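Local coordinates for rhusiopathiae surface protein B (Erysipelothrix rhusiopathiae, PDB 3V10), which probably binds collagen at the bacterial surface, this chain being the two-domain, immunoglobulin-like adhesin region of a longer cell-wall protein, at residues G179-W184 and E206-V211; I28-A33 and T54-D59; E231-E236 and L247-P252. All coordinates share one frame; numbering follows the deposited sequence.

Contact 1 (G179-W184 and E206-V211)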
ATOM      1  N   GLY A 179      -6.466   1.900   6.005  1.00 14.56           N
ATOM      2  CA  GLY A 179      -5.654   1.638   7.176  1.00 12.91           C
ATOM      3  C   GLY A 179      -5.343   0.163   7.353  1.00 11.29           C
ATOM      4  O   GLY A 179      -4.541  -0.210   8.210  1.00 12.72           O
ATOM      5  N   ASP A 180      -5.981  -0.678   6.546  1.00 10.69           N
ATOM      6  CA  ASP A 180      -5.769  -2.121   6.614  1.00  9.54           C
ATOM      7  C   ASP A 180      -4.789  -2.573   5.538  1.00 10.68           C
ATOM      8  O   ASP A 180      -4.537  -1.853   4.568  1.00 10.04           O
ATOM      9  CB  ASP A 180      -7.100  -2.867   6.446  1.00 11.99           C
ATOM     10  CG  ASP A 180      -7.897  -2.959   7.741  1.00  8.43           C
ATOM     11  OD1 ASP A 180      -7.631  -2.172   8.673  1.00 11.25           O
ATOM     12  OD2 ASP A 180      -8.807  -3.818   7.816  1.00 11.40           O
ATOM     13  N   MET A 181      -4.235  -3.766   5.731  1.00  9.83           N
ATOM     14  CA  MET A 181      -3.280  -4.362   4.804  1.00  9.50           C
ATOM     15  C   MET A 181      -3.661  -5.826   4.592  1.00 11.02           C
ATOM     16  O   MET A 181      -4.173  -6.470   5.506  1.00 10.15           O
ATOM     17  CB  MET A 181      -1.862  -4.268   5.377  1.00  6.46           C
ATOM     18  CG  MET A 181      -1.311  -2.855   5.398  1.00 10.82           C
ATOM     19  SD  MET A 181       0.084  -2.556   6.519  1.00  4.22           S
ATOM     20  CE  MET A 181      -0.835  -2.235   8.037  1.00 12.23           C
ATOM     21  N   ASN A 182      -3.413  -6.347   3.393  1.00 10.46           N
ATOM     22  CA  ASN A 182      -3.747  -7.732   3.086  1.00 10.86           C
ATOM     23  C   ASN A 182      -2.467  -8.536   2.945  1.00  9.71           C
ATOM     24  O   ASN A 182      -1.484  -8.046   2.396  1.00  8.35           O
ATOM     25  CB  ASN A 182      -4.552  -7.814   1.787  1.00 12.85           C
ATOM     26  CG  ASN A 182      -5.784  -6.935   1.817  1.00 16.01           C
ATOM     27  OD1 ASN A 182      -6.585  -7.013   2.748  1.00 17.38           O
ATOM     28  ND2 ASN A 182      -5.944  -6.095   0.800  1.00 15.82           N
ATOM     29  N   TRP A 183      -2.483  -9.767   3.445  1.00  9.38           N
ATOM     30  CA  TRP A 183      -1.294 -10.613   3.385  1.00  8.97           C
ATOM     31  C   TRP A 183      -1.551 -12.004   2.828  1.00  7.49           C
ATOM     32  O   TRP A 183      -2.663 -12.525   2.910  1.00  8.00           O
ATOM     33  CB  TRP A 183      -0.665 -10.725   4.775  1.00  9.57           C
ATOM     34  CG  TRP A 183      -0.461  -9.399   5.430  1.00  7.33           C
ATOM     35  CD1 TRP A 183      -1.396  -8.668   6.099  1.00  6.32           C
ATOM     36  CD2 TRP A 183       0.738  -8.615   5.433  1.00  8.70           C
ATOM     37  NE1 TRP A 183      -0.860  -7.478   6.517  1.00  9.17           N
ATOM     38  CE2 TRP A 183       0.449  -7.416   6.120  1.00  8.74           C
ATOM     39  CE3 TRP A 183       2.026  -8.805   4.918  1.00  7.24           C
ATOM     40  CZ2 TRP A 183       1.404  -6.411   6.311  1.00  9.13           C
ATOM     41  CZ3 TRP A 183       2.977  -7.805   5.109  1.00  9.53           C
ATOM     42  CH2 TRP A 183       2.661  -6.625   5.796  1.00  9.04           C
ATOM     43  N   TRP A 184      -0.497 -12.603   2.272  1.00  8.08           N
ATOM     44  CA  TRP A 184      -0.562 -13.932   1.669  1.00  9.07           C
ATOM     45  C   TRP A 184       0.603 -14.821   2.075  1.00  7.49           C
ATOM     46  O   TRP A 184       1.754 -14.427   1.919  1.00  8.04           O
ATOM     47  CB  TRP A 184      -0.509 -13.833   0.138  1.00  7.95           C
ATOM     48  CG  TRP A 184      -1.711 -13.252  -0.519  1.00 11.45           C
ATOM     49  CD1 TRP A 184      -2.743 -13.939  -1.088  1.00 12.27           C
ATOM     50  CD2 TRP A 184      -2.011 -11.863  -0.687  1.00 11.19           C
ATOM     51  NE1 TRP A 184      -3.665 -13.067  -1.602  1.00 12.36           N
ATOM     52  CE2 TRP A 184      -3.243 -11.784  -1.370  1.00 12.56           C
ATOM     53  CE3 TRP A 184      -1.359 -10.676  -0.326  1.00 11.64           C
ATOM     54  CZ2 TRP A 184      -3.841 -10.562  -1.702  1.00 11.26           C
ATOM     55  CZ3 TRP A 184      -1.952  -9.459  -0.654  1.00 13.06           C
ATOM     56  CH2 TRP A 184      -3.183  -9.415  -1.336  1.00 10.69           C
ATOM     57  N   GLU A 206       5.688  -4.510  14.472  1.00 13.53           N
ATOM     58  CA  GLU A 206       5.130  -3.442  15.293  1.00 15.49           C
ATOM     59  C   GLU A 206       4.304  -2.473  14.448  1.00 13.92           C
ATOM     60  O   GLU A 206       4.518  -2.347  13.245  1.00 13.80           O
ATOM     61  CB  GLU A 206       6.262  -2.687  16.000  1.00 21.43           C
ATOM     62  CG  GLU A 206       7.547  -2.624  15.187  1.00 25.87           C
ATOM     63  CD  GLU A 206       8.461  -1.479  15.594  1.00 28.82           C
ATOM     64  OE1 GLU A 206       7.954  -0.473  16.128  1.00 32.75           O
ATOM     65  OE2 GLU A 206       9.683  -1.571  15.355  1.00 31.88           O
ATOM     66  N   GLY A 207       3.339  -1.809  15.076  1.00 13.05           N
ATOM     67  CA  GLY A 207       2.527  -0.841  14.358  1.00 12.47           C
ATOM     68  C   GLY A 207       1.207  -1.326  13.791  1.00 11.43           C
ATOM     69  O   GLY A 207       0.345  -0.518  13.451  1.00 11.00           O
ATOM     70  N   HIS A 208       1.050  -2.636  13.650  1.00  9.88           N
ATOM     71  CA  HIS A 208      -0.202  -3.172  13.143  1.00 10.14           C
ATOM     72  C   HIS A 208      -0.534  -4.497  13.813  1.00 10.35           C
ATOM     73  O   HIS A 208       0.341  -5.144  14.379  1.00  9.92           O
ATOM     74  CB  HIS A 208      -0.178  -3.322  11.612  1.00 10.33           C
ATOM     75  CG  HIS A 208       0.942  -4.168  11.085  1.00  9.28           C
ATOM     76  ND1 HIS A 208       0.758  -5.080  10.065  1.00  7.91           N
ATOM     77  CD2 HIS A 208       2.259  -4.214  11.397  1.00  7.50           C
ATOM     78  CE1 HIS A 208       1.914  -5.649   9.774  1.00  8.15           C
ATOM     79  NE2 HIS A 208       2.841  -5.141  10.567  1.00  6.78           N
ATOM     80  N   LYS A 209      -1.807  -4.873  13.772  1.00 10.71           N
ATOM     81  CA  LYS A 209      -2.260  -6.117  14.391  1.00 12.40           C
ATOM     82  C   LYS A 209      -3.205  -6.861  13.468  1.00 12.41           C
ATOM     83  O   LYS A 209      -3.864  -6.263  12.614  1.00 11.37           O
ATOM     84  CB  LYS A 209      -3.009  -5.841  15.702  1.00 16.42           C
ATOM     85  CG  LYS A 209      -2.287  -4.987  16.717  1.00 21.08           C
ATOM     86  CD  LYS A 209      -2.947  -5.117  18.086  1.00 23.75           C
ATOM     87  CE  LYS A 209      -2.525  -3.989  19.015  1.00 26.66           C
ATOM     88  NZ  LYS A 209      -1.056  -3.764  18.962  1.00 28.30           N
ATOM     89  N   LEU A 210      -3.291  -8.170  13.667  1.00 11.06           N
ATOM     90  CA  LEU A 210      -4.170  -9.006  12.869  1.00 11.07           C
ATOM     91  C   LEU A 210      -5.628  -8.611  13.107  1.00 12.16           C
ATOM     92  O   LEU A 210      -6.029  -8.297  14.234  1.00 12.65           O
ATOM     93  CB  LEU A 210      -3.950 -10.485  13.227  1.00 13.21           C
ATOM     94  CG  LEU A 210      -4.678 -11.535  12.375  1.00 18.27           C
ATOM     95  CD1 LEU A 210      -3.795 -12.773  12.202  1.00 21.26           C
ATOM     96  CD2 LEU A 210      -6.007 -11.890  13.021  1.00 19.97           C
ATOM     97  N   VAL A 211      -6.417  -8.613  12.041  1.00 10.61           N
ATOM     98  CA  VAL A 211      -7.831  -8.279  12.147  1.00 11.44           C
ATOM     99  C   VAL A 211      -8.593  -9.558  12.487  1.00 13.76           C
ATOM    100  O   VAL A 211      -8.590 -10.521  11.718  1.00 12.66           O
ATOM    101  CB  VAL A 211      -8.366  -7.693  10.826  1.00 10.94           C
ATOM    102  CG1 VAL A 211      -9.884  -7.527  10.898  1.00 12.44           C
ATOM    103  CG2 VAL A 211      -7.702  -6.345  10.554  1.00  9.10           C
TER
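H208 meets both M181 and W183 in the interior of the collagen-binding domain. Strands 180-187 and 208-221 belong to the same five-stranded sheet but are separated by strand 260-269, and here the two segments run nearly at right angles, 82° apart. The tight part of the contact therefore depends on the long side chains of M181, W183 and H208, and it surrounds the imidazole. W183 CZ2 comes to 3.6 Å from H208 CE1, the two rings approaching from opposite directions with their planes tilted by 34°, too oblique for a regular stack. M181 bends at its thioether (chi3 -85°), which brings its methyl CE to 3.8 Å from H208 CB; the flexible, apolar thioether can settle beside the imidazole. H208 holds CG between its backbone N and carbonyl carbon (chi1 56°), which turns the ring to these partners. Across the sandwich, V305 of strand 303-306 packs on both M181 and W183. The looser part lies at D180 and V211, where D180 OD2 only brushes V211 CG2 at 3.9 Å; V211 is partly exposed, and the carboxylate is engaged through OD1 in a salt bridge with R268. The buried polar atoms are satisfied by neighbours: H208 NE2 donates to K278 O, while H208 ND1 and W183 NE1 share T267 OG1. The bond to T267 stays within the sheet of H208 and helps fix the ring's rotation, whereas the bond to K278 O links the two sheets by a polar tie within an apolar interior.

Contact 2 (I28-A33 and T54-D59)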
ATOM      1  N   ILE A  28       3.009   5.069  -4.460  1.00 13.48           N
ATOM      2  CA  ILE A  28       3.869   5.993  -5.187  1.00 14.17           C
ATOM      3  C   ILE A  28       3.568   7.292  -4.450  1.00 14.71           C
ATOM      4  O   ILE A  28       2.433   7.762  -4.455  1.00 13.93           O
ATOM      5  CB  ILE A  28       3.485   6.106  -6.678  1.00 14.48           C
ATOM      6  CG1 ILE A  28       3.804   4.785  -7.384  1.00 12.51           C
ATOM      7  CG2 ILE A  28       4.263   7.229  -7.336  1.00 13.09           C
ATOM      8  CD1 ILE A  28       3.536   4.769  -8.875  1.00 15.09           C
ATOM      9  N   GLU A  29       4.581   7.846  -3.791  1.00 16.12           N
ATOM     10  CA  GLU A  29       4.418   9.049  -2.985  1.00 17.19           C
ATOM     11  C   GLU A  29       4.698  10.378  -3.660  1.00 16.56           C
ATOM     12  O   GLU A  29       5.658  10.526  -4.421  1.00 17.13           O
ATOM     13  CB  GLU A  29       5.302   8.963  -1.742  1.00 17.51           C
ATOM     14  CG  GLU A  29       5.077   7.748  -0.883  1.00 23.95           C
ATOM     15  CD  GLU A  29       6.225   7.528   0.075  1.00 26.16           C
ATOM     16  OE1 GLU A  29       6.620   8.498   0.758  1.00 28.34           O
ATOM     17  OE2 GLU A  29       6.734   6.390   0.142  1.00 27.37           O
ATOM     18  N   PHE A  30       3.853  11.351  -3.346  1.00 13.82           N
ATOM     19  CA  PHE A  30       3.991  12.694  -3.877  1.00 13.91           C
ATOM     20  C   PHE A  30       4.088  13.642  -2.695  1.00 15.25           C
ATOM     21  O   PHE A  30       3.265  13.595  -1.784  1.00 14.85           O
ATOM     22  CB  PHE A  30       2.780  13.058  -4.738  1.00 12.94           C
ATOM     23  CG  PHE A  30       2.725  12.320  -6.038  1.00 14.35           C
ATOM     24  CD1 PHE A  30       3.385  12.813  -7.158  1.00 15.21           C
ATOM     25  CD2 PHE A  30       2.045  11.113  -6.137  1.00 14.83           C
ATOM     26  CE1 PHE A  30       3.370  12.114  -8.359  1.00 15.85           C
ATOM     27  CE2 PHE A  30       2.024  10.401  -7.336  1.00 15.18           C
ATOM     28  CZ  PHE A  30       2.688  10.904  -8.450  1.00 16.75           C
ATOM     29  N   ASN A  31       5.119  14.477  -2.696  1.00 15.27           N
ATOM     30  CA  ASN A  31       5.305  15.451  -1.633  1.00 16.26           C
ATOM     31  C   ASN A  31       5.152  16.835  -2.243  1.00 16.17           C
ATOM     32  O   ASN A  31       5.763  17.143  -3.266  1.00 18.85           O
ATOM     33  CB  ASN A  31       6.692  15.313  -1.011  1.00 19.55           C
ATOM     34  CG  ASN A  31       6.999  16.432  -0.044  1.00 22.59           C
ATOM     35  OD1 ASN A  31       6.468  16.475   1.067  1.00 25.90           O
ATOM     36  ND2 ASN A  31       7.849  17.359  -0.469  1.00 25.63           N
ATOM     37  N   LEU A  32       4.337  17.667  -1.609  1.00 15.32           N
ATOM     38  CA  LEU A  32       4.082  19.009  -2.106  1.00 14.03           C
ATOM     39  C   LEU A  32       4.061  20.031  -0.974  1.00 14.93           C
ATOM     40  O   LEU A  32       3.523  19.777   0.103  1.00 14.58           O
ATOM     41  CB  LEU A  32       2.739  19.018  -2.851  1.00 13.32           C
ATOM     42  CG  LEU A  32       2.247  20.300  -3.515  1.00 13.73           C
ATOM     43  CD1 LEU A  32       3.113  20.624  -4.728  1.00 13.89           C
ATOM     44  CD2 LEU A  32       0.790  20.118  -3.932  1.00 13.77           C
ATOM     45  N   ALA A  33       4.659  21.189  -1.221  1.00 14.14           N
ATOM     46  CA  ALA A  33       4.693  22.254  -0.236  1.00 13.38           C
ATOM     47  C   ALA A  33       4.189  23.528  -0.895  1.00 13.09           C
ATOM     48  O   ALA A  33       4.414  23.745  -2.083  1.00 13.73           O
ATOM     49  CB  ALA A  33       6.118  22.455   0.276  1.00 13.59           C
ATOM     50  N   THR A  54      -3.748  16.448  -9.971  1.00 10.20           N
ATOM     51  CA  THR A  54      -4.174  15.443 -10.934  1.00 11.49           C
ATOM     52  C   THR A  54      -3.090  14.400 -11.145  1.00 11.36           C
ATOM     53  O   THR A  54      -2.069  14.677 -11.765  1.00 11.57           O
ATOM     54  CB  THR A  54      -4.505  16.075 -12.295  1.00 12.29           C
ATOM     55  OG1 THR A  54      -5.463  17.124 -12.115  1.00 14.71           O
ATOM     56  CG2 THR A  54      -5.079  15.031 -13.243  1.00 15.58           C
ATOM     57  N   LEU A  55      -3.320  13.201 -10.623  1.00  8.81           N
ATOM     58  CA  LEU A  55      -2.369  12.115 -10.773  1.00  9.18           C
ATOM     59  C   LEU A  55      -2.311  11.745 -12.256  1.00 10.03           C
ATOM     60  O   LEU A  55      -3.321  11.780 -12.957  1.00  9.16           O
ATOM     61  CB  LEU A  55      -2.798  10.925  -9.910  1.00  7.81           C
ATOM     62  CG  LEU A  55      -2.657  11.176  -8.403  1.00 10.81           C
ATOM     63  CD1 LEU A  55      -3.454  10.146  -7.618  1.00  7.30           C
ATOM     64  CD2 LEU A  55      -1.177  11.149  -8.004  1.00  9.95           C
ATOM     65  N   PRO A  56      -1.121  11.380 -12.751  1.00  9.70           N
ATOM     66  CA  PRO A  56      -0.929  11.017 -14.158  1.00 10.92           C
ATOM     67  C   PRO A  56      -1.538   9.687 -14.577  1.00 10.86           C
ATOM     68  O   PRO A  56      -1.865   8.844 -13.745  1.00 10.64           O
ATOM     69  CB  PRO A  56       0.590  11.019 -14.300  1.00  8.90           C
ATOM     70  CG  PRO A  56       1.011  10.446 -12.970  1.00  8.82           C
ATOM     71  CD  PRO A  56       0.113  11.161 -11.974  1.00  8.58           C
ATOM     72  N   SER A  57      -1.681   9.504 -15.883  1.00  9.77           N
ATOM     73  CA  SER A  57      -2.228   8.263 -16.403  1.00 11.40           C
ATOM     74  C   SER A  57      -2.129   8.251 -17.916  1.00 11.57           C
ATOM     75  O   SER A  57      -1.955   9.292 -18.537  1.00 11.22           O
ATOM     76  CB  SER A  57      -3.703   8.138 -16.021  1.00 12.87           C
ATOM     77  OG  SER A  57      -4.464   9.138 -16.678  1.00 14.79           O
ATOM     78  N   ASN A  58      -2.208   7.064 -18.502  1.00 13.71           N
ATOM     79  CA  ASN A  58      -2.236   6.951 -19.954  1.00 14.37           C
ATOM     80  C   ASN A  58      -3.334   5.938 -20.234  1.00 15.73           C
ATOM     81  O   ASN A  58      -4.192   5.731 -19.381  1.00 13.59           O
ATOM     82  CB  ASN A  58      -0.877   6.543 -20.567  1.00 14.22           C
ATOM     83  CG  ASN A  58      -0.350   5.220 -20.063  1.00 15.98           C
ATOM     84  OD1 ASN A  58      -1.104   4.300 -19.768  1.00 15.13           O
ATOM     85  ND2 ASN A  58       0.976   5.110 -20.000  1.00 15.50           N
ATOM     86  N   ASP A  59      -3.335   5.306 -21.399  1.00 16.22           N
ATOM     87  CA  ASP A  59      -4.402   4.355 -21.702  1.00 18.98           C
ATOM     88  C   ASP A  59      -4.354   3.017 -20.970  1.00 18.23           C
ATOM     89  O   ASP A  59      -5.358   2.303 -20.926  1.00 18.57           O
ATOM     90  CB  ASP A  59      -4.469   4.115 -23.214  1.00 23.24           C
ATOM     91  CG  ASP A  59      -5.269   5.185 -23.936  1.00 29.09           C
ATOM     92  OD1 ASP A  59      -5.010   6.383 -23.694  1.00 32.33           O
ATOM     93  OD2 ASP A  59      -6.154   4.831 -24.747  1.00 32.33           O
TER
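F30, on strand 28-35, faces L55 and P56 where the irregular segment 54-59 leaves strand 50-54. The backbones stay well apart, with 9.4 Å between the CA atoms of F30 and L55, their nearest pair, so the gap is bridged by side chains alone. F30 and L55 reach across from the two sides. The CB of F30 already points toward the loop, and with CG beside the backbone N (chi1 -71°) the ring carries on to L55. L55 starts off to one side, but its CD2 branch swings back and does the touching: that methyl sits 3.4 Å from F30 CE2, a snug fit, and 3.7 Å from F30 CD2. The methyl is thus nearest the CD2-CE2 bond of the ring and comes at a slant. P56 adds a lighter touch, its CD methylene 4.4 Å from F30 CZ; the pyrrolidine gives the turning chain a stiff apolar surface. Phenylalanine suits this place because it is long, flat and apolar, and leucine because a branched end can match the ring's outline. Such packing is interior filling of the immunoglobulin-like domain. Strand 28-35 is paired on its two edges with strands 10-16 and 112-123, and F30 also touches V15 and S119 on them. L63 of strand 61-65 meets F30, L55 and P56 alike, while I149 packs on F30 and L139 on L55.

Contact 3 (E231-E236 and L247-P252)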
ATOM      1  N   GLU A 231     -11.449 -21.842  10.276  1.00 17.35           N
ATOM      2  CA  GLU A 231     -12.167 -22.839  11.063  1.00 17.30           C
ATOM      3  C   GLU A 231     -12.256 -24.190  10.355  1.00 17.71           C
ATOM      4  O   GLU A 231     -12.069 -25.239  10.973  1.00 17.20           O
ATOM      5  CB  GLU A 231     -13.575 -22.335  11.378  1.00 20.25           C
ATOM      6  CG  GLU A 231     -13.630 -21.162  12.354  1.00 23.05           C
ATOM      7  CD  GLU A 231     -12.910 -19.911  11.861  1.00 26.07           C
ATOM      8  OE1 GLU A 231     -13.048 -19.554  10.669  1.00 24.90           O
ATOM      9  OE2 GLU A 231     -12.213 -19.273  12.679  1.00 29.46           O
ATOM     10  N   ALA A 232     -12.556 -24.160   9.061  1.00 17.16           N
ATOM     11  CA  ALA A 232     -12.662 -25.380   8.277  1.00 17.29           C
ATOM     12  C   ALA A 232     -11.280 -26.007   8.146  1.00 18.18           C
ATOM     13  O   ALA A 232     -11.124 -27.229   8.228  1.00 18.63           O
ATOM     14  CB  ALA A 232     -13.233 -25.064   6.899  1.00 18.35           C
ATOM     15  N   PHE A 233     -10.280 -25.156   7.940  1.00 18.40           N
ATOM     16  CA  PHE A 233      -8.900 -25.611   7.807  1.00 16.33           C
ATOM     17  C   PHE A 233      -8.507 -26.386   9.059  1.00 16.58           C
ATOM     18  O   PHE A 233      -7.907 -27.460   8.976  1.00 17.23           O
ATOM     19  CB  PHE A 233      -7.963 -24.414   7.638  1.00 15.50           C
ATOM     20  CG  PHE A 233      -6.516 -24.796   7.506  1.00 15.74           C
ATOM     21  CD1 PHE A 233      -5.989 -25.157   6.271  1.00 14.51           C
ATOM     22  CD2 PHE A 233      -5.682 -24.806   8.621  1.00 15.39           C
ATOM     23  CE1 PHE A 233      -4.647 -25.523   6.146  1.00 15.92           C
ATOM     24  CE2 PHE A 233      -4.339 -25.171   8.507  1.00 15.71           C
ATOM     25  CZ  PHE A 233      -3.825 -25.529   7.263  1.00 15.92           C
ATOM     26  N   ASN A 234      -8.850 -25.832  10.220  1.00 15.45           N
ATOM     27  CA  ASN A 234      -8.530 -26.459  11.496  1.00 17.65           C
ATOM     28  C   ASN A 234      -9.207 -27.810  11.700  1.00 19.37           C
ATOM     29  O   ASN A 234      -8.765 -28.606  12.527  1.00 20.16           O
ATOM     30  CB  ASN A 234      -8.902 -25.537  12.661  1.00 16.20           C
ATOM     31  CG  ASN A 234      -8.022 -24.306  12.733  1.00 16.50           C
ATOM     32  OD1 ASN A 234      -6.927 -24.282  12.179  1.00 15.65           O
ATOM     33  ND2 ASN A 234      -8.495 -23.279  13.430  1.00 18.22           N
ATOM     34  N   LYS A 235     -10.276 -28.065  10.954  1.00 20.25           N
ATOM     35  CA  LYS A 235     -10.996 -29.328  11.086  1.00 22.32           C
ATOM     36  C   LYS A 235     -10.593 -30.384  10.063  1.00 23.17           C
ATOM     37  O   LYS A 235     -10.829 -31.576  10.277  1.00 24.72           O
ATOM     38  CB  LYS A 235     -12.507 -29.095  10.974  1.00 22.78           C
ATOM     39  CG  LYS A 235     -13.088 -28.147  12.012  1.00 23.84           C
ATOM     40  CD  LYS A 235     -14.617 -28.125  11.951  1.00 26.13           C
ATOM     41  CE  LYS A 235     -15.138 -27.654  10.596  1.00 27.65           C
ATOM     42  NZ  LYS A 235     -14.768 -26.241  10.316  1.00 29.05           N
ATOM     43  N   GLU A 236      -9.976 -29.962   8.962  1.00 23.38           N
ATOM     44  CA  GLU A 236      -9.606 -30.905   7.911  1.00 23.56           C
ATOM     45  C   GLU A 236      -8.139 -31.009   7.505  1.00 22.89           C
ATOM     46  O   GLU A 236      -7.643 -32.111   7.265  1.00 22.49           O
ATOM     47  CB  GLU A 236     -10.406 -30.601   6.640  1.00 27.71           C
ATOM     48  CG  GLU A 236     -11.913 -30.709   6.767  1.00 33.28           C
ATOM     49  CD  GLU A 236     -12.614 -30.394   5.457  1.00 35.97           C
ATOM     50  OE1 GLU A 236     -12.463 -29.260   4.951  1.00 39.16           O
ATOM     51  OE2 GLU A 236     -13.312 -31.285   4.929  1.00 39.30           O
ATOM     52  N   LEU A 247       1.133 -15.702  14.374  1.00  9.21           N
ATOM     53  CA  LEU A 247       0.189 -16.560  13.668  1.00  7.95           C
ATOM     54  C   LEU A 247       0.992 -17.783  13.229  1.00  8.68           C
ATOM     55  O   LEU A 247       1.994 -17.663  12.516  1.00  7.39           O
ATOM     56  CB  LEU A 247      -0.398 -15.825  12.457  1.00  8.73           C
ATOM     57  CG  LEU A 247      -1.474 -16.536  11.628  1.00 10.71           C
ATOM     58  CD1 LEU A 247      -2.249 -15.502  10.800  1.00 14.95           C
ATOM     59  CD2 LEU A 247      -0.822 -17.573  10.726  1.00 12.78           C
ATOM     60  N   THR A 248       0.562 -18.955  13.678  1.00  7.35           N
ATOM     61  CA  THR A 248       1.263 -20.190  13.362  1.00  8.74           C
ATOM     62  C   THR A 248       0.404 -21.108  12.515  1.00  9.19           C
ATOM     63  O   THR A 248      -0.780 -21.284  12.784  1.00  9.38           O
ATOM     64  CB  THR A 248       1.658 -20.931  14.660  1.00  9.31           C
ATOM     65  OG1 THR A 248       2.413 -20.046  15.494  1.00  8.93           O
ATOM     66  CG2 THR A 248       2.491 -22.182  14.345  1.00  9.67           C
ATOM     67  N   VAL A 249       1.012 -21.682  11.482  1.00  8.75           N
ATOM     68  CA  VAL A 249       0.321 -22.596  10.590  1.00 10.08           C
ATOM     69  C   VAL A 249       1.064 -23.919  10.642  1.00  9.78           C
ATOM     70  O   VAL A 249       2.271 -23.971  10.388  1.00  9.74           O
ATOM     71  CB  VAL A 249       0.332 -22.082   9.127  1.00 10.94           C
ATOM     72  CG1 VAL A 249      -0.408 -23.060   8.213  1.00 12.23           C
ATOM     73  CG2 VAL A 249      -0.306 -20.703   9.061  1.00 10.61           C
ATOM     74  N   MET A 250       0.344 -24.982  10.987  1.00 11.13           N
ATOM     75  CA  MET A 250       0.926 -26.312  11.067  1.00 11.46           C
ATOM     76  C   MET A 250       0.147 -27.242  10.146  1.00 11.64           C
ATOM     77  O   MET A 250      -1.086 -27.317  10.217  1.00 12.25           O
ATOM     78  CB  MET A 250       0.896 -26.818  12.517  1.00 12.33           C
ATOM     79  CG  MET A 250       1.857 -26.069  13.437  1.00 11.58           C
ATOM     80  SD  MET A 250       1.677 -26.454  15.213  1.00 10.65           S
ATOM     81  CE  MET A 250       0.648 -25.096  15.709  1.00 15.50           C
ATOM     82  N   ILE A 251       0.860 -27.931   9.263  1.00 12.26           N
ATOM     83  CA  ILE A 251       0.224 -28.847   8.320  1.00 12.45           C
ATOM     84  C   ILE A 251       0.874 -30.228   8.360  1.00 13.08           C
ATOM     85  O   ILE A 251       2.053 -30.381   8.038  1.00 12.78           O
ATOM     86  CB  ILE A 251       0.313 -28.312   6.876  1.00 12.79           C
ATOM     87  CG1 ILE A 251      -0.231 -26.884   6.812  1.00 13.47           C
ATOM     88  CG2 ILE A 251      -0.484 -29.218   5.938  1.00 13.93           C
ATOM     89  CD1 ILE A 251      -0.041 -26.215   5.466  1.00 10.68           C
ATOM     90  N   PRO A 252       0.114 -31.254   8.769  1.00 13.71           N
ATOM     91  CA  PRO A 252       0.655 -32.617   8.833  1.00 14.10           C
ATOM     92  C   PRO A 252       1.143 -33.091   7.464  1.00 14.41           C
ATOM     93  O   PRO A 252       0.575 -32.727   6.440  1.00 14.86           O
ATOM     94  CB  PRO A 252      -0.536 -33.438   9.321  1.00 16.40           C
ATOM     95  CG  PRO A 252      -1.300 -32.463  10.158  1.00 16.07           C
ATOM     96  CD  PRO A 252      -1.249 -31.201   9.329  1.00 14.27           C
TER
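Helix 231-236 and strand 247-251 run roughly side by side, their axes 10.1 Å apart at the closest and inclined by 35°. Both belong to the collagen-binding domain, a variant immunoglobulin (DEv-IgG) fold, in which the short helix 230-236 carries the chain from strand 224-229 of one sheet to strand 239-243 of the other; strand 246-251 then returns antiparallel to 239-243. One residue spans the gap. The first torsion of F233 is fully extended (chi1 179°), which carries the ring from the helix toward the strand, so that its far end does the touching. CZ meets I251 CG1 at 3.9 Å, the methylene lying at the ring edge near its plane, and V249 CG1 stands 4.3 Å from the same CZ. I251 and V249, two residues apart on the strand, both offer branched apolar groups to it, while the larger phenylalanine makes up the distance from the helix. V217 of strand 208-221 and I240 of strand 239-243 also pack on F233, so its ring is wedged between the two sheets. E231, K235 and E236, all exposed, put charged groups in solvent. The last turn of the helix tightens: K235 N bonds to A232 O at 3.0 Å and E236 N to F233 O, with the longer-span bonds weak. At the rim of the ring, N234 OD1 lies in the plane of the F233 ring, 3.8 Å from CD2, while accepting a hydrogen bond from the backbone N of I240.

Overall arrangement
Along the chain the contacts come in series: contact 2 first, then contact 1, then contact 3. Contact 2 belongs to the N-terminal immunoglobulin-like domain; contacts 1 and 3 share the collagen-binding domain. The centres of contacts 1 and 2 are about 25 Å apart, with nearest atoms about 13 Å apart, whereas contacts 2 and 3 have centres about 43 Å apart on opposite sides of the chain's centre. Contacts 1 and 3, with centres about 20 Å apart, touch where L210 CD1 packs against L247 CD1 at 3.4 Å, joining strand 208-221 of one sheet to strand 246-251 of the other. Each domain thus has its own interior, consistent with two bodies that could close round collagen, as the Collagen Hug model proposes.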